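Local coordinates for dicer Related Helicase (Caenorhabditis elegans, PDB 6M6S), which binds double-stranded RNA through this C-terminal domain of a RIG-I-like helicase and, as a whole protein, probably couples ATP hydrolysis to its action on RNA, at residues N7-L12 with F21-Y26. Numbering follows the deposited sequence.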
loop_
_atom_site.group_PDB
_atom_site.type_symbol
_atom_site.label_atom_id
_atom_site.label_comp_id
_atom_site.label_asym_id
_atom_site.label_seq_id
_atom_site.Cartn_x
_atom_site.Cartn_y
_atom_site.Cartn_z
ATOM N N ASN B 7 -15.384 -13.834 6.561
ATOM C CA ASN B 7 -15.220 -14.117 5.122
ATOM C C ASN B 7 -15.888 -13.146 4.182
ATOM O O ASN B 7 -16.635 -13.559 3.290
ATOM C CB ASN B 7 -15.695 -15.526 4.778
ATOM C CG ASN B 7 -14.688 -16.582 5.163
ATOM O OD1 ASN B 7 -15.007 -17.500 5.909
ATOM N ND2 ASN B 7 -13.464 -16.465 4.647
ATOM N N LYS B 8 -15.571 -11.870 4.321
ATOM C CA LYS B 8 -16.204 -10.855 3.493
ATOM C C LYS B 8 -15.797 -10.866 2.029
ATOM O O LYS B 8 -14.632 -11.134 1.679
ATOM C CB LYS B 8 -15.886 -9.499 4.067
ATOM C CG LYS B 8 -16.360 -9.395 5.521
ATOM C CD LYS B 8 -16.094 -8.009 6.118
ATOM C CE LYS B 8 -16.616 -7.918 7.566
ATOM N NZ LYS B 8 -15.963 -6.822 8.357
ATOM N N ILE B 9 -16.750 -10.531 1.167
ATOM C CA ILE B 9 -16.449 -10.348 -0.231
ATOM C C ILE B 9 -16.080 -8.891 -0.475
ATOM O O ILE B 9 -16.689 -7.957 0.095
ATOM C CB ILE B 9 -17.635 -10.751 -1.078
ATOM C CG1 ILE B 9 -17.865 -12.251 -0.861
ATOM C CG2 ILE B 9 -17.396 -10.390 -2.553
ATOM C CD1 ILE B 9 -19.007 -12.829 -1.629
ATOM N N TYR B 10 -15.029 -8.680 -1.272
ATOM C CA TYR B 10 -14.599 -7.360 -1.619
ATOM C C TYR B 10 -14.786 -7.093 -3.074
ATOM O O TYR B 10 -14.659 -8.003 -3.904
ATOM C CB TYR B 10 -13.082 -7.170 -1.283
ATOM C CG TYR B 10 -12.842 -7.036 0.201
ATOM C CD1 TYR B 10 -12.924 -8.138 1.039
ATOM C CD2 TYR B 10 -12.523 -5.821 0.744
ATOM C CE1 TYR B 10 -12.714 -8.044 2.406
ATOM C CE2 TYR B 10 -12.324 -5.710 2.122
ATOM C CZ TYR B 10 -12.383 -6.824 2.922
ATOM O OH TYR B 10 -12.168 -6.730 4.266
ATOM N N LYS B 11 -15.052 -5.830 -3.407
ATOM C CA LYS B 11 -15.013 -5.403 -4.791
ATOM C C LYS B 11 -13.610 -4.944 -5.140
ATOM O O LYS B 11 -12.966 -4.235 -4.339
ATOM C CB LYS B 11 -15.955 -4.228 -4.958
ATOM C CG LYS B 11 -17.399 -4.666 -4.958
ATOM C CD LYS B 11 -18.309 -3.476 -5.192
ATOM C CE LYS B 11 -19.720 -3.800 -4.685
ATOM N NZ LYS B 11 -20.546 -2.556 -4.681
ATOM N N LEU B 12 -13.079 -5.319 -6.298
ATOM C CA LEU B 12 -11.777 -4.811 -6.746
ATOM C C LEU B 12 -12.015 -3.704 -7.754
ATOM O O LEU B 12 -12.628 -3.962 -8.832
ATOM C CB LEU B 12 -10.974 -5.918 -7.441
ATOM C CG LEU B 12 -10.211 -6.851 -6.477
ATOM C CD1 LEU B 12 -11.074 -7.491 -5.415
ATOM C CD2 LEU B 12 -9.401 -7.921 -7.264
ATOM N N PHE B 21 -13.808 -3.965 -11.359
ATOM C CA PHE B 21 -13.418 -5.012 -12.327
ATOM C C PHE B 21 -14.049 -6.362 -12.007
ATOM O O PHE B 21 -14.570 -7.066 -12.894
ATOM C CB PHE B 21 -11.906 -5.156 -12.235
ATOM C CG PHE B 21 -11.142 -3.948 -12.741
ATOM C CD1 PHE B 21 -11.388 -3.432 -13.987
ATOM C CD2 PHE B 21 -10.210 -3.309 -11.940
ATOM C CE1 PHE B 21 -10.689 -2.340 -14.428
ATOM C CE2 PHE B 21 -9.506 -2.239 -12.406
ATOM C CZ PHE B 21 -9.768 -1.731 -13.629
ATOM N N CYS B 22 -14.007 -6.759 -10.738
ATOM C CA CYS B 22 -14.523 -8.060 -10.328
ATOM C C CYS B 22 -14.589 -8.185 -8.799
ATOM O O CYS B 22 -14.119 -7.296 -8.089
ATOM C CB CYS B 22 -13.639 -9.229 -10.877
ATOM S SG CYS B 22 -11.933 -9.262 -10.122
ATOM N N LYS B 23 -15.146 -9.293 -8.326
ATOM C CA LYS B 23 -15.207 -9.579 -6.892
ATOM C C LYS B 23 -13.996 -10.394 -6.482
ATOM O O LYS B 23 -13.412 -11.152 -7.266
ATOM C CB LYS B 23 -16.462 -10.400 -6.590
ATOM C CG LYS B 23 -17.761 -9.659 -6.863
ATOM C CD LYS B 23 -17.880 -8.363 -6.054
ATOM C CE LYS B 23 -19.336 -7.795 -6.193
ATOM N NZ LYS B 23 -19.643 -7.595 -7.634
ATOM N N SER B 24 -13.627 -10.275 -5.213
ATOM C CA SER B 24 -12.453 -10.965 -4.671
ATOM C C SER B 24 -12.499 -12.489 -4.803
ATOM O O SER B 24 -11.441 -13.126 -4.863
ATOM C CB SER B 24 -12.384 -10.619 -3.155
ATOM O OG SER B 24 -13.638 -10.915 -2.503
ATOM N N ILE B 25 -13.700 -13.082 -4.848
ATOM C CA ILE B 25 -13.828 -14.525 -4.894
ATOM C C ILE B 25 -13.270 -15.082 -6.229
ATOM O O ILE B 25 -13.095 -16.292 -6.341
ATOM C CB ILE B 25 -15.273 -14.975 -4.661
ATOM C CG1 ILE B 25 -16.169 -14.506 -5.829
ATOM C CG2 ILE B 25 -15.761 -14.531 -3.257
ATOM C CD1 ILE B 25 -17.620 -14.932 -5.692
ATOM N N TYR B 26 -13.002 -14.214 -7.202
ATOM C CA TYR B 26 -12.508 -14.695 -8.508
ATOM C C TYR B 26 -11.008 -14.655 -8.629
ATOM O O TYR B 26 -10.457 -14.996 -9.683
ATOM C CB TYR B 26 -13.154 -13.925 -9.688
ATOM C CG TYR B 26 -14.627 -14.206 -9.757
ATOM C CD1 TYR B 26 -15.082 -15.422 -10.210
ATOM C CD2 TYR B 26 -15.554 -13.274 -9.290
ATOM C CE1 TYR B 26 -16.419 -15.695 -10.230
ATOM C CE2 TYR B 26 -16.898 -13.544 -9.303
ATOM C CZ TYR B 26 -17.319 -14.741 -9.771
ATOM O OH TYR B 26 -18.667 -15.007 -9.794
HETATM O O HOH W 1 -13.619 -12.685 -0.714
#
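Leu12 and Cys22 form an antiparallel hydrogen-bonded pair in the hairpin of strands 11-14 and 20-23, which leads into the zinc-binding end of this RIG-I-type C-terminal domain. Leu12 N donates to Cys22 O (2.9 Å), while Leu12 O accepts from Phe21 N (2.8 Å) rather than Cys22 N. With Phe21 at phi/psi -95/-46°, this pattern is consistent with a classic beta bulge at Phe21-Cys22. Lys11 and Lys23 make the adjoining non-hydrogen-bonded pair. Beyond it segment 21-26 turns into a 3-10 segment at Ser24, yet Ser24 N still reaches Tyr10 O at 2.8 Å.

Ser24 then replaces the backbone acceptor with its side chain. Ser24 OG, lying between its own backbone N and carbonyl carbon, accepts from Tyr10 N at 2.9 Å, nearly straight (174°). A water hydrogen-bonds to Lys8 O, and its second link, to Ser24 OG, is doubtfully short. On the Leu12-Cys22 face, Leu12 CD2 meets Cys22 SG at 4.0 Å, and Leu12 CD1 lies over the Ser24 backbone. Lys11 and Lys23 run side by side on the other face, Lys11 CG 3.9 Å from Lys23 CE. The Ile9 and Ile25 side chains cross, with Ile9 CG1 3.9 Å from Ile25 CG2.

The Lys23 ammonium forms a salt bridge with Glu20, which probably offsets its like charge with Lys11 (NZ to NZ 5.9 Å). The Phe21 side chain lies beside zinc ligands Cys14 and Cys69, so the strand bonded to Leu12 also packs against the metal site, while Ser24 extends the pairing past the strand end.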